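Local coordinates for predicted phosphatase, HAD family (Clostridium acetobutylicum, PDB 3MC1), which is probably a phosphatase of the haloacid dehalogenase (HAD) superfamily, hydrolysing a phosphate ester whose identity is not established, at residues A[27-30]-A[31-35]; A[95-98]-A[99-103]; A[113-116]-A[117-120]; A[148-151]-A[152-155]; A[167-170]-A[171-175]. All coordinates share one frame; numbering follows the deposited sequence.

Interaction 1 (A[27-30]-A[31-35]); sequences KYSL and NKFDI
Leu30 O is gripped by two backbone donors from the residues that follow it, Phe33 N at 2.7 Å from Leu30 O and Ile35 N at 3.0 Å. They arrive from opposite faces of the carbonyl plane, so the oxygen is held between them. One turn earlier, the amide of Asn31 still makes a regular helical bond to Lys27 O, whereas Lys32 N has slipped to Ser29 O, a tighter three-residue step bent to 138° at the hydrogen. This change of partners is how helix 19-31 stops. The bond from Ile35 N to Leu30 O, with the weak one from Asp34 N to Asn31 O, makes a Schellman motif, and Asp34 is its C' residue with positive phi (62°), a conformation that aspartate tolerates better than most non-glycine residues. The apolar contact that accompanies the motif joins Leu30 (C3) and Ile35 (C''), whose CB atoms lie 3.9 Å apart; Tyr59 of helix 51-59 touches both side chains. On the outer side, Lys32 NZ donates to Tyr28 OH at 2.7 Å. The tyrosine CG lies trans to its own N (chi1 168°), and the lysine folds back at chi2 to bring its ammonium to the hydroxyl; the same lysine also makes a cation-pi contact with Tyr72. Ser29 OG, 3.9 Å from Phe33 CE2 and in the plane of that ring, donates its hydrogen bond to Ala69 O of helix 63-81. Lys27 NZ likewise turns to Val37 O in the loop beyond the helix.

Interaction 2 (A[95-98]-A[99-103]); sequences LSSL and KDYGF
Phe103 reaches back to Leu98 across a glycine of positive phi: Gly102, at phi 110°, turns the chain out of the helix and lets Phe103 N bond to Leu98 O at 3.1 Å. With the weak link from Gly102 N to Lys99 O, this defines a Schellman motif closing helix 91-101, just before strand 104-109 of the Rossmann-like HAD sheet. Gly102 is the C' residue, and at its backbone angles a side chain would be jammed against the preceding carbonyl, which explains glycine here. Leu98 O also takes a weak, bent bond from Gly102 N. Upstream the bonding is ordinarily helical, Lys99 N to Leu95 O and Tyr101 N to Ser97 O.

The reversal swings Phe103 back over the last turn. Both Phe103 and Leu98 suit a greasy seam, since Ile214 of helix 207-215 touches each of them and the ring of Tyr4 meets that of Phe103 at about 35°. Ser97, small and polar, faces that helix too, and its OG is hydrogen-bonded to His211 NE2. Ser97 O lies in the plane of the Tyr101 ring, at its edge, 3.3 Å from Tyr101 CD1. Across the apolar seam, Leu98 CD2 stands 3.9 Å from Phe103 CD2.

Interaction 3 (A[113-116]-A[117-120]); sequences TVFS and KQIL
Gln118 reaches back one turn to Val114, and its amide meets the carbonyl there: NE2 lies 3.4 Å from Val114 O, a weak hydrogen bond. The same oxygen also accepts the backbone amide of Gln118, again weakly at 3.3 Å between Gln118 N and Val114 O, so one residue supplies both donors. The nitrogen comes up beside two apolar groups as well. Gln118 NE2 is 3.8 Å from Val114 CG2 and 3.8 Å from Phe115 CD1, and it meets the phenyl ring at its edge, in the ring plane, with the amide turned 48° against it. An extended chain beyond CG (chi2 -177°) gives the glutamine the length to run alongside both neighbours. Ile119, one turn on from Phe115, sets its CG1 3.2 Å from Phe115 O, the oxygen that also takes Ile119 N at 2.9 Å and nearly straight, 161° at the hydrogen.

Behind this shell, Phe115 is wedged against helix 63-81, edge-to-face with Phe77, which Ile119 touches too. Ser116 and Leu120 face the sheet, both reaching Ile132, and Ser116 OG is bonded to Pro112 O, just before the helix, a small hydroxyl that fits a buried helix face. Thr113 OG1 ties the helix start to Ser135 O. Helix 113-122 is the crossover of the beta-alpha-beta unit from strand 104-109 to strand 131-135. Since both bonds from Gln118 to Val114 O are weak, the glutamine probably adds only modestly to a helix held chiefly by its stronger main-chain bonds and its buried apolar face.

Interaction 4 (A[148-151]-A[152-155]); sequences IRYA and MESL
Tyr150 O takes two hydrogen bonds from one residue, Ser154 N and Ser154 OG, each at 2.8 Å from Tyr150 O and on opposite faces of the carbonyl plane. With its OG turned back beside its own N (chi1 -63°), the serine hydroxyl reaches the preceding turn, as serines in helices commonly do. The same OG sits over the centre of the Tyr150 ring, 3.5 Å above its plane, a polar atom lying over one aromatic face.

Glu153 and Arg149 face each other less directly. Glu153 OE2 lies 3.4 Å from Arg149 CG, against the aliphatic part of the arginine, while the nearest charged pair, Arg149 NE and Glu153 OE2, stands 5.3 Å apart; any attraction is therefore probably long-range. The guanidinium bends away at chi3 to give its NH2 to Lys177 O.

On the buried side, Met152, modelled as selenomethionine, runs beside Ile148, with SE of Met152 3.7 Å from CG2 of Ile148, two flexible or branched apolar chains filling the interior. Ala151, the smallest side chain here, lets the helix come close to Val133 of strand 131-135. Leu155 reaches Ala131 on that strand and Val106 on strand 104-109, so helix 144-155 packs on these two strands, while Ile148 also touches helix 169-176.

Interaction 5 (A[167-170]-A[171-175]); sequences DREY and DVIGA. With NA (sodium ion), chain C.
Asp167 and Asp171 bring their carboxylates together beside the sodium ion, in the Rossmann-like HAD fold where strand 162-166 gives way to helix 169-176. Metal coordination comes first: Asp167 OD1 binds the sodium at 2.3 Å, with Asp10 OD2 and the backbone Asp12 O as further ligands from the DxDx(T/V) signature expected of HAD enzymes. Two waters also bind the sodium. One donates to Asp167 OD2, the other to Asp171 OD2, which makes Asp171 a second-shell residue that holds a metal-bound water at 2.8 Å from its OD2.

Among the hydrogen bonds, Asp171 OD2 also receives Arg168 N at 3.2 Å through its anti lone pair, 160° at the hydrogen, and a weak bond from Asp167 N. An aspartate is short enough to fold back onto these amides, fastening the loop that carries the metal ligand to the helix start. Asp167 OD2 also accepts Phe189 N. Regular helical bonds follow, such as Ile173 N to Glu169 O.

The ionic partners lie outside. Lys144 NZ forms a salt bridge to Asp171 OD1, and Arg168 NE pairs with Glu194. As for packing, Tyr170 CE2 lies over one face of the Arg168 guanidinium, 3.7 Å above its plane and offset toward its rim. Glycine probably suits position 174 because Ile148 CD1 of helix 144-155 packs directly on its backbone; Gly174 N bonds to Tyr170 O at 2.9 Å.

In the fold
All five are local contacts within a helix or at one of its ends, and they follow in order along the chain. Interactions 2 to 5 lie on helices around the six-stranded parallel sheet, whereas interaction 1 ends helix 19-31, beside helices 51-59 and 63-81. Interactions 1 and 2 are farthest apart, their centres about 42 Å from each other on opposite sides of the chain's centre. Interactions 4 and 5 touch, where helix 144-155 meets helix 169-176. Only interaction 5 holds a metal ligand; in interactions 3 and 4 the side chains of Ser116 and Ile148 lie about 11 Å from the sodium, which puts both helices in the neighbourhood of the metal site.

Interaction 1 (A[27-30]-A[31-35])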
# COMPACT_ATOMS: atom_id res chain seq x y z
N LYS A 27 8.39 -9.75 -13.00
CA LYS A 27 8.91 -10.23 -14.28
C LYS A 27 9.99 -11.27 -14.03
O LYS A 27 10.05 -12.29 -14.73
CB LYS A 27 9.49 -9.08 -15.11
CG LYS A 27 10.11 -9.55 -16.42
CD LYS A 27 10.96 -8.46 -17.06
CE LYS A 27 10.23 -7.72 -18.16
NZ LYS A 27 10.09 -8.54 -19.39
N TYR A 28 10.84 -11.02 -13.04
CA TYR A 28 11.91 -11.96 -12.70
C TYR A 28 11.30 -13.29 -12.27
O TYR A 28 11.81 -14.36 -12.63
CB TYR A 28 12.76 -11.42 -11.54
CG TYR A 28 13.68 -12.47 -10.97
CD1 TYR A 28 14.86 -12.83 -11.62
CD2 TYR A 28 13.34 -13.16 -9.80
CE1 TYR A 28 15.68 -13.84 -11.14
CE2 TYR A 28 14.16 -14.18 -9.30
CZ TYR A 28 15.32 -14.51 -9.98
OH TYR A 28 16.13 -15.53 -9.52
N SER A 29 10.23 -13.22 -11.49
CA SER A 29 9.54 -14.41 -11.00
C SER A 29 8.83 -15.17 -12.12
O SER A 29 8.95 -16.39 -12.23
CB SER A 29 8.52 -14.02 -9.93
OG SER A 29 7.80 -15.16 -9.50
N LEU A 30 8.08 -14.44 -12.94
CA LEU A 30 7.33 -15.06 -14.03
C LEU A 30 8.25 -15.72 -15.05
O LEU A 30 7.94 -16.79 -15.57
CB LEU A 30 6.45 -14.01 -14.73
CG LEU A 30 5.33 -13.39 -13.89
CD1 LEU A 30 4.66 -12.28 -14.68
CD2 LEU A 30 4.32 -14.46 -13.51
N ASN A 31 9.37 -15.07 -15.34
CA ASN A 31 10.34 -15.60 -16.29
C ASN A 31 10.88 -16.96 -15.85
O ASN A 31 11.34 -17.74 -16.67
CB ASN A 31 11.50 -14.62 -16.48
CG ASN A 31 11.10 -13.40 -17.30
OD1 ASN A 31 9.93 -13.22 -17.63
ND2 ASN A 31 12.07 -12.56 -17.63
N LYS A 32 10.83 -17.21 -14.54
CA LYS A 32 11.29 -18.49 -14.00
C LYS A 32 10.27 -19.57 -14.34
O LYS A 32 10.55 -20.76 -14.23
CB LYS A 32 11.43 -18.40 -12.47
CG LYS A 32 12.57 -17.54 -11.99
CD LYS A 32 13.89 -18.05 -12.53
CE LYS A 32 15.05 -17.42 -11.79
NZ LYS A 32 15.00 -17.80 -10.36
N PHE A 33 9.08 -19.14 -14.75
CA PHE A 33 8.02 -20.07 -15.13
C PHE A 33 7.92 -20.05 -16.64
O PHE A 33 6.95 -20.54 -17.23
CB PHE A 33 6.69 -19.62 -14.50
CG PHE A 33 6.66 -19.74 -13.00
CD1 PHE A 33 6.54 -20.99 -12.40
CD2 PHE A 33 6.78 -18.62 -12.20
CE1 PHE A 33 6.53 -21.10 -11.00
CE2 PHE A 33 6.77 -18.73 -10.81
CZ PHE A 33 6.65 -19.97 -10.21
N ASP A 34 8.95 -19.48 -17.26
CA ASP A 34 9.04 -19.36 -18.71
C ASP A 34 7.92 -18.49 -19.25
O ASP A 34 7.53 -18.59 -20.41
CB ASP A 34 9.04 -20.74 -19.37
CG ASP A 34 10.28 -21.55 -19.02
OD1 ASP A 34 10.37 -22.07 -17.88
OD2 ASP A 34 11.18 -21.65 -19.87
N ILE A 35 7.41 -17.61 -18.39
CA ILE A 35 6.35 -16.69 -18.77
C ILE A 35 7.04 -15.37 -19.09
O ILE A 35 7.71 -14.78 -18.24
CB ILE A 35 5.36 -16.46 -17.61
CG1 ILE A 35 4.70 -17.78 -17.22
CG2 ILE A 35 4.32 -15.43 -18.02
CD1 ILE A 35 3.70 -17.66 -16.10

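Interaction 2 (A[95-98]-A[99-103])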
# COMPACT_ATOMS: atom_id res chain seq x y z
N LEU A 95 3.52 14.61 5.26
CA LEU A 95 3.73 13.93 6.54
C LEU A 95 4.16 14.90 7.63
O LEU A 95 3.68 14.82 8.76
CB LEU A 95 4.78 12.84 6.40
CG LEU A 95 4.46 11.73 5.39
CD1 LEU A 95 5.64 10.76 5.29
CD2 LEU A 95 3.21 11.01 5.83
N SER A 96 5.10 15.78 7.30
CA SER A 96 5.58 16.75 8.28
C SER A 96 4.42 17.64 8.72
O SER A 96 4.17 17.79 9.92
CB SER A 96 6.69 17.62 7.67
OG SER A 96 7.26 18.48 8.65
N SER A 97 3.71 18.22 7.75
CA SER A 97 2.58 19.10 8.04
C SER A 97 1.54 18.42 8.94
O SER A 97 1.05 19.01 9.91
CB SER A 97 1.92 19.55 6.74
OG SER A 97 0.81 20.41 6.99
N LEU A 98 1.21 17.16 8.63
CA LEU A 98 0.22 16.45 9.42
C LEU A 98 0.64 16.22 10.87
O LEU A 98 -0.16 16.38 11.78
CB LEU A 98 -0.13 15.10 8.77
CG LEU A 98 -0.74 15.14 7.36
CD1 LEU A 98 -1.07 13.71 6.92
CD2 LEU A 98 -2.00 16.01 7.36
N LYS A 99 1.90 15.83 11.10
CA LYS A 99 2.34 15.62 12.47
C LYS A 99 2.37 16.94 13.23
O LYS A 99 2.20 16.97 14.45
CB LYS A 99 3.74 14.97 12.52
CG LYS A 99 3.74 13.48 12.24
CD LYS A 99 4.97 12.80 12.83
CE LYS A 99 4.90 12.74 14.35
NZ LYS A 99 6.11 12.08 14.97
N ASP A 100 2.57 18.03 12.51
CA ASP A 100 2.60 19.33 13.16
C ASP A 100 1.19 19.60 13.69
O ASP A 100 1.02 20.04 14.83
CB ASP A 100 3.00 20.43 12.18
CG ASP A 100 3.67 21.61 12.87
OD1 ASP A 100 3.13 22.10 13.88
OD2 ASP A 100 4.75 22.04 12.39
N TYR A 101 0.20 19.31 12.85
CA TYR A 101 -1.20 19.49 13.22
C TYR A 101 -1.55 18.62 14.43
O TYR A 101 -2.51 18.89 15.14
CB TYR A 101 -2.12 19.12 12.06
CG TYR A 101 -2.53 20.28 11.19
CD1 TYR A 101 -1.73 20.71 10.13
CD2 TYR A 101 -3.72 20.98 11.44
CE1 TYR A 101 -2.09 21.81 9.35
CE2 TYR A 101 -4.09 22.08 10.67
CZ TYR A 101 -3.27 22.49 9.62
OH TYR A 101 -3.63 23.59 8.87
N GLY A 102 -0.76 17.58 14.66
CA GLY A 102 -1.02 16.71 15.80
C GLY A 102 -1.53 15.33 15.44
O GLY A 102 -1.79 14.52 16.32
N PHE A 103 -1.70 15.07 14.14
CA PHE A 103 -2.16 13.76 13.67
C PHE A 103 -1.15 12.66 14.02
O PHE A 103 0.05 12.90 14.05
CB PHE A 103 -2.34 13.78 12.15
CG PHE A 103 -3.57 14.49 11.66
CD1 PHE A 103 -4.83 13.97 11.92
CD2 PHE A 103 -3.47 15.66 10.91
CE1 PHE A 103 -5.98 14.60 11.44
CE2 PHE A 103 -4.61 16.30 10.43
CZ PHE A 103 -5.87 15.77 10.69

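Interaction 3 (A[113-116]-A[117-120])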
# COMPACT_ATOMS: atom_id res chain seq x y z
N THR A 113 5.82 -6.32 6.40
CA THR A 113 6.32 -5.33 7.35
C THR A 113 7.84 -5.16 7.29
O THR A 113 8.36 -4.05 7.39
CB THR A 113 5.98 -5.72 8.81
OG1 THR A 113 4.59 -6.05 8.90
CG2 THR A 113 6.28 -4.57 9.75
N VAL A 114 8.55 -6.27 7.13
CA VAL A 114 10.01 -6.21 7.10
C VAL A 114 10.52 -5.35 5.95
O VAL A 114 11.45 -4.56 6.13
CB VAL A 114 10.61 -7.64 7.01
CG1 VAL A 114 10.06 -8.37 5.81
CG2 VAL A 114 12.13 -7.55 6.96
N PHE A 115 9.91 -5.50 4.77
CA PHE A 115 10.30 -4.70 3.61
C PHE A 115 9.83 -3.25 3.77
O PHE A 115 10.56 -2.33 3.45
CB PHE A 115 9.70 -5.26 2.32
CG PHE A 115 10.14 -6.67 1.99
CD1 PHE A 115 11.43 -7.10 2.30
CD2 PHE A 115 9.28 -7.54 1.34
CE1 PHE A 115 11.85 -8.39 1.96
CE2 PHE A 115 9.69 -8.83 0.99
CZ PHE A 115 10.98 -9.25 1.30
N SER A 116 8.59 -3.07 4.23
CA SER A 116 8.03 -1.73 4.40
C SER A 116 8.88 -0.87 5.33
O SER A 116 9.10 0.31 5.07
CB SER A 116 6.61 -1.83 4.93
OG SER A 116 5.83 -2.70 4.12
N LYS A 117 9.37 -1.47 6.41
CA LYS A 117 10.22 -0.76 7.36
C LYS A 117 11.56 -0.37 6.72
O LYS A 117 11.99 0.78 6.84
CB LYS A 117 10.45 -1.64 8.59
CG LYS A 117 11.10 -0.92 9.75
CD LYS A 117 11.23 -1.84 10.95
CE LYS A 117 11.33 -1.03 12.23
NZ LYS A 117 10.07 -0.25 12.44
N GLN A 118 12.20 -1.32 6.03
CA GLN A 118 13.48 -1.06 5.38
C GLN A 118 13.35 0.07 4.38
O GLN A 118 14.23 0.91 4.27
CB GLN A 118 13.98 -2.28 4.60
CG GLN A 118 14.43 -3.45 5.42
CD GLN A 118 14.97 -4.55 4.52
OE1 GLN A 118 16.04 -4.42 3.93
NE2 GLN A 118 14.21 -5.63 4.40
N ILE A 119 12.26 0.05 3.62
CA ILE A 119 12.00 1.05 2.60
C ILE A 119 11.77 2.44 3.21
O ILE A 119 12.38 3.42 2.79
CB ILE A 119 10.78 0.64 1.74
CG1 ILE A 119 11.15 -0.57 0.87
CG2 ILE A 119 10.32 1.79 0.88
CD1 ILE A 119 9.95 -1.27 0.27
N LEU A 120 10.89 2.52 4.21
CA LEU A 120 10.59 3.81 4.84
C LEU A 120 11.81 4.40 5.57
O LEU A 120 12.00 5.62 5.59
CB LEU A 120 9.40 3.66 5.78
CG LEU A 120 8.10 3.38 5.00
CD1 LEU A 120 6.96 3.01 5.94
CD2 LEU A 120 7.75 4.62 4.18

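Interaction 4 (A[148-151]-A[152-155])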
# COMPACT_ATOMS: atom_id res chain seq x y z
N ILE A 148 -5.30 -3.59 8.50
CA ILE A 148 -5.86 -2.38 9.08
C ILE A 148 -6.44 -2.74 10.46
O ILE A 148 -6.22 -2.02 11.44
CB ILE A 148 -6.97 -1.79 8.18
CG1 ILE A 148 -6.34 -1.16 6.92
CG2 ILE A 148 -7.78 -0.75 8.96
CD1 ILE A 148 -7.35 -0.72 5.84
N ARG A 149 -7.16 -3.86 10.53
CA ARG A 149 -7.77 -4.30 11.78
C ARG A 149 -6.72 -4.55 12.86
O ARG A 149 -6.93 -4.20 14.02
CB ARG A 149 -8.60 -5.57 11.55
CG ARG A 149 -9.50 -5.94 12.73
CD ARG A 149 -10.37 -7.16 12.43
NE ARG A 149 -11.13 -7.02 11.19
CZ ARG A 149 -12.09 -6.12 10.99
NH1 ARG A 149 -12.41 -5.26 11.96
NH2 ARG A 149 -12.74 -6.08 9.83
N TYR A 150 -5.61 -5.17 12.48
CA TYR A 150 -4.54 -5.46 13.43
C TYR A 150 -3.84 -4.17 13.85
O TYR A 150 -3.48 -4.01 15.00
CB TYR A 150 -3.51 -6.42 12.82
CG TYR A 150 -2.45 -6.88 13.80
CD1 TYR A 150 -2.78 -7.63 14.93
CD2 TYR A 150 -1.11 -6.56 13.60
CE1 TYR A 150 -1.79 -8.04 15.84
CE2 TYR A 150 -0.13 -6.95 14.50
CZ TYR A 150 -0.47 -7.69 15.62
OH TYR A 150 0.52 -8.07 16.50
N ALA A 151 -3.66 -3.25 12.91
CA ALA A 151 -3.01 -1.98 13.22
C ALA A 151 -3.88 -1.21 14.23
O ALA A 151 -3.37 -0.67 15.21
CB ALA A 151 -2.83 -1.15 11.95
N MSE A 152 -5.18 -1.18 13.97
CA MSE A 152 -6.10 -0.49 14.86
C MSE A 152 -6.09 -1.17 16.23
O MSE A 152 -6.01 -0.50 17.27
CB MSE A 152 -7.50 -0.48 14.25
CG MSE A 152 -7.57 0.38 12.98
SE MSE A 152 -9.32 0.41 12.17
CE MSE A 152 -10.20 1.59 13.44
N GLU A 153 -6.16 -2.50 16.25
CA GLU A 153 -6.12 -3.25 17.50
C GLU A 153 -4.83 -2.97 18.27
O GLU A 153 -4.85 -2.75 19.48
CB GLU A 153 -6.24 -4.75 17.22
CG GLU A 153 -7.62 -5.19 16.78
CD GLU A 153 -7.69 -6.66 16.45
OE1 GLU A 153 -6.73 -7.38 16.79
OE2 GLU A 153 -8.69 -7.10 15.85
N SER A 154 -3.70 -2.97 17.56
CA SER A 154 -2.40 -2.74 18.16
C SER A 154 -2.22 -1.37 18.78
O SER A 154 -1.54 -1.23 19.81
CB SER A 154 -1.29 -2.95 17.13
OG SER A 154 -1.29 -4.28 16.67
N LEU A 155 -2.81 -0.35 18.16
CA LEU A 155 -2.69 1.02 18.65
C LEU A 155 -3.95 1.48 19.37
O LEU A 155 -4.04 2.62 19.80
CB LEU A 155 -2.40 1.95 17.47
CG LEU A 155 -1.04 1.77 16.79
CD1 LEU A 155 -1.08 2.23 15.34
CD2 LEU A 155 -0.01 2.55 17.57

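Interaction 5 (A[167-170]-A[171-175])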
# COMPACT_ATOMS: atom_id res chain seq x y z
N ASP A 167 -4.66 3.99 -2.86
CA ASP A 167 -4.82 4.25 -4.29
C ASP A 167 -5.64 3.19 -5.04
O ASP A 167 -6.01 3.40 -6.20
CB ASP A 167 -3.44 4.39 -4.96
CG ASP A 167 -2.58 3.13 -4.83
OD1 ASP A 167 -2.44 2.60 -3.70
OD2 ASP A 167 -2.04 2.66 -5.87
N ARG A 168 -5.94 2.07 -4.38
CA ARG A 168 -6.67 0.99 -5.03
C ARG A 168 -8.00 0.65 -4.34
O ARG A 168 -8.25 1.03 -3.20
CB ARG A 168 -5.80 -0.28 -5.06
CG ARG A 168 -4.41 -0.11 -5.69
CD ARG A 168 -4.49 0.21 -7.17
NE ARG A 168 -5.14 -0.86 -7.93
CZ ARG A 168 -4.58 -2.02 -8.26
NH1 ARG A 168 -3.33 -2.28 -7.90
NH2 ARG A 168 -5.27 -2.92 -8.94
N GLU A 169 -8.85 -0.07 -5.06
CA GLU A 169 -10.15 -0.47 -4.53
C GLU A 169 -9.97 -1.32 -3.28
O GLU A 169 -10.82 -1.33 -2.40
CB GLU A 169 -10.92 -1.27 -5.58
CG GLU A 169 -10.26 -2.60 -5.93
CD GLU A 169 -11.08 -3.41 -6.91
OE1 GLU A 169 -12.29 -3.60 -6.66
OE2 GLU A 169 -10.51 -3.87 -7.92
N TYR A 170 -8.85 -2.04 -3.21
CA TYR A 170 -8.55 -2.89 -2.07
C TYR A 170 -8.45 -2.07 -0.79
O TYR A 170 -8.82 -2.53 0.30
CB TYR A 170 -7.24 -3.63 -2.31
CG TYR A 170 -7.25 -4.42 -3.60
CD1 TYR A 170 -8.06 -5.55 -3.74
CD2 TYR A 170 -6.50 -4.01 -4.71
CE1 TYR A 170 -8.12 -6.26 -4.93
CE2 TYR A 170 -6.55 -4.71 -5.92
CZ TYR A 170 -7.36 -5.84 -6.02
OH TYR A 170 -7.43 -6.53 -7.21
N ASP A 171 -7.94 -0.85 -0.92
CA ASP A 171 -7.82 0.03 0.22
C ASP A 171 -9.19 0.49 0.68
O ASP A 171 -9.46 0.56 1.88
CB ASP A 171 -6.95 1.23 -0.15
CG ASP A 171 -5.52 0.82 -0.43
OD1 ASP A 171 -4.90 0.26 0.50
OD2 ASP A 171 -5.02 1.03 -1.55
N VAL A 172 -10.06 0.80 -0.27
CA VAL A 172 -11.42 1.25 0.05
C VAL A 172 -12.18 0.11 0.73
O VAL A 172 -12.81 0.32 1.76
CB VAL A 172 -12.19 1.68 -1.23
CG1 VAL A 172 -13.57 2.18 -0.86
CG2 VAL A 172 -11.41 2.77 -1.96
N ILE A 173 -12.11 -1.08 0.15
CA ILE A 173 -12.78 -2.25 0.70
C ILE A 173 -12.25 -2.55 2.11
O ILE A 173 -13.02 -2.83 3.03
CB ILE A 173 -12.57 -3.48 -0.23
CG1 ILE A 173 -13.17 -3.17 -1.61
CG2 ILE A 173 -13.22 -4.72 0.37
CD1 ILE A 173 -12.78 -4.15 -2.70
N GLY A 174 -10.93 -2.49 2.27
CA GLY A 174 -10.32 -2.76 3.57
C GLY A 174 -10.76 -1.74 4.61
O GLY A 174 -10.95 -2.07 5.78
N ALA A 175 -10.91 -0.49 4.18
CA ALA A 175 -11.34 0.59 5.07
C ALA A 175 -12.80 0.38 5.46
O ALA A 175 -13.15 0.44 6.64
CB ALA A 175 -11.17 1.94 4.38
NA NA C . -1.28 0.84 -2.81
O HOH W 1 -0.77 0.41 -5.09
O HOH W 2 -2.96 -0.58 -2.55